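Local structure of YesW protein (Bacillus subtilis, 2Z8R) at residues A[113-118]-A[133-138]. The protein degrades type I rhamnogalacturonan of plant cell walls by endo-type eliminative cleavage, needing calcium or manganese for activity and binding several calcium ions. Sequence-based numbering, arbitrary orientation.
Sequences SANDAS and KWDPSN. With CA (calcium ion), chain J.
The side chain of Lys133 runs alongside those of Asn115 and Asp116 where the antiparallel hairpin of strands 109-120 and 129-136, consistent with part of a blade of the family's beta-propeller, is broken by a beta bulge. Two successive residues of one strand thus face a single residue of the other: Asn115 N donates to Lys133 O (2.8 Å), whereas Lys133 N donates to Asp116 O. The bulge lets all three side chains point the same way. A long, flexible lysine suits this place: its chain, bent at chi3 (73°), brings NZ within 3.0 Å of Asp116 OD2 in a salt bridge, approaching from above the carboxylate plane. The same OD2 binds the calcium ion at 2.4 Å, so a charged oxygen is gripped by metal and ammonium together; Asn555 O, Ala557 O, Asn559 OD1 and two waters complete the site. NZ also donates to a water that sits 2.7 Å from Asn115 OD1.

Asn115, a substrate-binding residue, uses both ends of its amide. OD1 accepts from Asp116 N, which lies above the carbonyl plane, and ND2 bonds Asn495 OD1, another substrate-binding residue. Replacing Asn115 by an alanine is likely to leave Asn495 OD1 and the backbone N of Asp116 without these partners and disturb the substrate site. With CG anti to the backbone N (chi1 -163°), Asn115 runs beside Asp135, which also binds substrate and whose OD2 is held by Ser139.

Further along, regular pairing returns: Asp135 N bonds Ser113 O, and Ser113 N bonds Asp135 O. On the face away from the Ser113 and Asp135 side chains, small Ala114 accommodates the broad ring of Trp134, whose NE1 bonds Asp154 OD2, while Trp134 CE3 rests 3.4 Å from Ser113 C.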
loop_
_atom_site.group_PDB
_atom_site.type_symbol
_atom_site.label_atom_id
_atom_site.label_comp_id
_atom_site.label_asym_id
_atom_site.label_seq_id
_atom_site.Cartn_x
_atom_site.Cartn_y
_atom_site.Cartn_z
ATOM N N SER A 113 7.606 0.937 18.489
ATOM C CA SER A 113 8.053 1.782 17.388
ATOM C C SER A 113 6.941 1.911 16.359
ATOM O O SER A 113 6.095 1.013 16.211
ATOM C CB SER A 113 9.336 1.247 16.753
ATOM O OG SER A 113 9.137 -0.051 16.205
ATOM N N ALA A 114 6.929 3.050 15.677
ATOM C CA ALA A 114 5.960 3.313 14.623
ATOM C C ALA A 114 6.278 2.363 13.470
ATOM O O ALA A 114 7.434 2.198 13.113
ATOM C CB ALA A 114 6.074 4.759 14.179
ATOM N N ASN A 115 5.261 1.723 12.908
ATOM C CA ASN A 115 5.491 0.684 11.912
ATOM C C ASN A 115 4.656 0.990 10.648
ATOM O O ASN A 115 4.591 2.144 10.218
ATOM C CB ASN A 115 5.222 -0.692 12.563
ATOM C CG ASN A 115 5.798 -1.857 11.775
ATOM O OD1 ASN A 115 5.074 -2.497 11.011
ATOM N ND2 ASN A 115 7.094 -2.148 11.958
ATOM N N ASP A 116 4.041 -0.020 10.046
ATOM C CA ASP A 116 3.288 0.173 8.801
ATOM C C ASP A 116 2.103 1.089 8.998
ATOM O O ASP A 116 1.432 1.043 10.032
ATOM C CB ASP A 116 2.725 -1.157 8.301
ATOM C CG ASP A 116 3.784 -2.204 8.060
ATOM O OD1 ASP A 116 4.936 -1.865 7.696
ATOM O OD2 ASP A 116 3.432 -3.393 8.214
ATOM N N ALA A 117 1.818 1.877 7.969
ATOM C CA ALA A 117 0.636 2.717 7.953
ATOM C C ALA A 117 -0.221 2.481 6.709
ATOM O O ALA A 117 0.192 1.827 5.731
ATOM C CB ALA A 117 1.021 4.205 8.054
ATOM N N SER A 118 -1.428 3.023 6.774
ATOM C CA SER A 118 -2.287 3.157 5.618
ATOM C C SER A 118 -2.900 4.555 5.655
ATOM O O SER A 118 -2.640 5.343 6.586
ATOM C CB SER A 118 -3.367 2.066 5.619
ATOM O OG SER A 118 -4.113 2.125 4.417
ATOM N N LYS A 133 0.087 1.474 12.535
ATOM C CA LYS A 133 0.319 0.302 13.372
ATOM C C LYS A 133 1.599 0.486 14.180
ATOM O O LYS A 133 2.662 0.801 13.623
ATOM C CB LYS A 133 0.447 -0.948 12.482
ATOM C CG LYS A 133 0.578 -2.251 13.280
ATOM C CD LYS A 133 0.706 -3.485 12.374
ATOM C CE LYS A 133 2.078 -3.535 11.735
ATOM N NZ LYS A 133 2.175 -4.620 10.687
ATOM N N TRP A 134 1.495 0.280 15.489
ATOM C CA TRP A 134 2.656 0.260 16.372
ATOM C C TRP A 134 3.120 -1.172 16.536
ATOM O O TRP A 134 2.295 -2.094 16.615
ATOM C CB TRP A 134 2.280 0.809 17.744
ATOM C CG TRP A 134 1.995 2.285 17.749
ATOM C CD1 TRP A 134 0.770 2.880 17.651
ATOM C CD2 TRP A 134 2.957 3.345 17.869
ATOM N NE1 TRP A 134 0.909 4.264 17.699
ATOM C CE2 TRP A 134 2.241 4.564 17.834
ATOM C CE3 TRP A 134 4.355 3.378 18.007
ATOM C CZ2 TRP A 134 2.882 5.812 17.930
ATOM C CZ3 TRP A 134 4.989 4.615 18.109
ATOM C CH2 TRP A 134 4.249 5.816 18.062
ATOM N N ASP A 135 4.435 -1.362 16.610
ATOM C CA ASP A 135 5.007 -2.696 16.739
ATOM C C ASP A 135 5.806 -2.784 18.025
ATOM O O ASP A 135 6.697 -1.966 18.250
ATOM C CB ASP A 135 5.931 -2.994 15.556
ATOM C CG ASP A 135 6.220 -4.480 15.397
ATOM O OD1 ASP A 135 5.249 -5.279 15.363
ATOM O OD2 ASP A 135 7.413 -4.836 15.318
ATOM N N PRO A 136 5.488 -3.773 18.879
ATOM C CA PRO A 136 6.322 -3.979 20.076
ATOM C C PRO A 136 7.660 -4.583 19.682
ATOM O O PRO A 136 7.744 -5.302 18.679
ATOM C CB PRO A 136 5.511 -4.981 20.895
ATOM C CG PRO A 136 4.727 -5.780 19.841
ATOM C CD PRO A 136 4.393 -4.768 18.771
ATOM N N SER A 137 8.694 -4.302 20.477
ATOM C CA SER A 137 10.055 -4.695 20.130
ATOM C C SER A 137 10.283 -6.208 20.183
ATOM O O SER A 137 11.349 -6.681 19.778
ATOM C CB SER A 137 11.078 -3.968 21.029
ATOM O OG SER A 137 10.762 -4.154 22.393
ATOM N N ASN A 138 9.293 -6.947 20.686
ATOM C CA ASN A 138 9.337 -8.413 20.731
ATOM C C ASN A 138 8.349 -9.096 19.771
ATOM O O ASN A 138 8.008 -10.271 19.948
ATOM C CB ASN A 138 9.144 -8.939 22.163
ATOM C CG ASN A 138 7.817 -8.530 22.766
ATOM O OD1 ASN A 138 7.004 -7.859 22.126
ATOM N ND2 ASN A 138 7.589 -8.929 24.015
HETATM CA CA CA J . 3.866 -5.253 6.813
HETATM O O HOH W 1 9.443 -1.851 18.215
HETATM O O HOH W 2 4.890 -5.210 10.807
HETATM O O HOH W 3 2.386 -6.419 8.246
HETATM O O HOH W 4 5.576 -5.915 8.232
#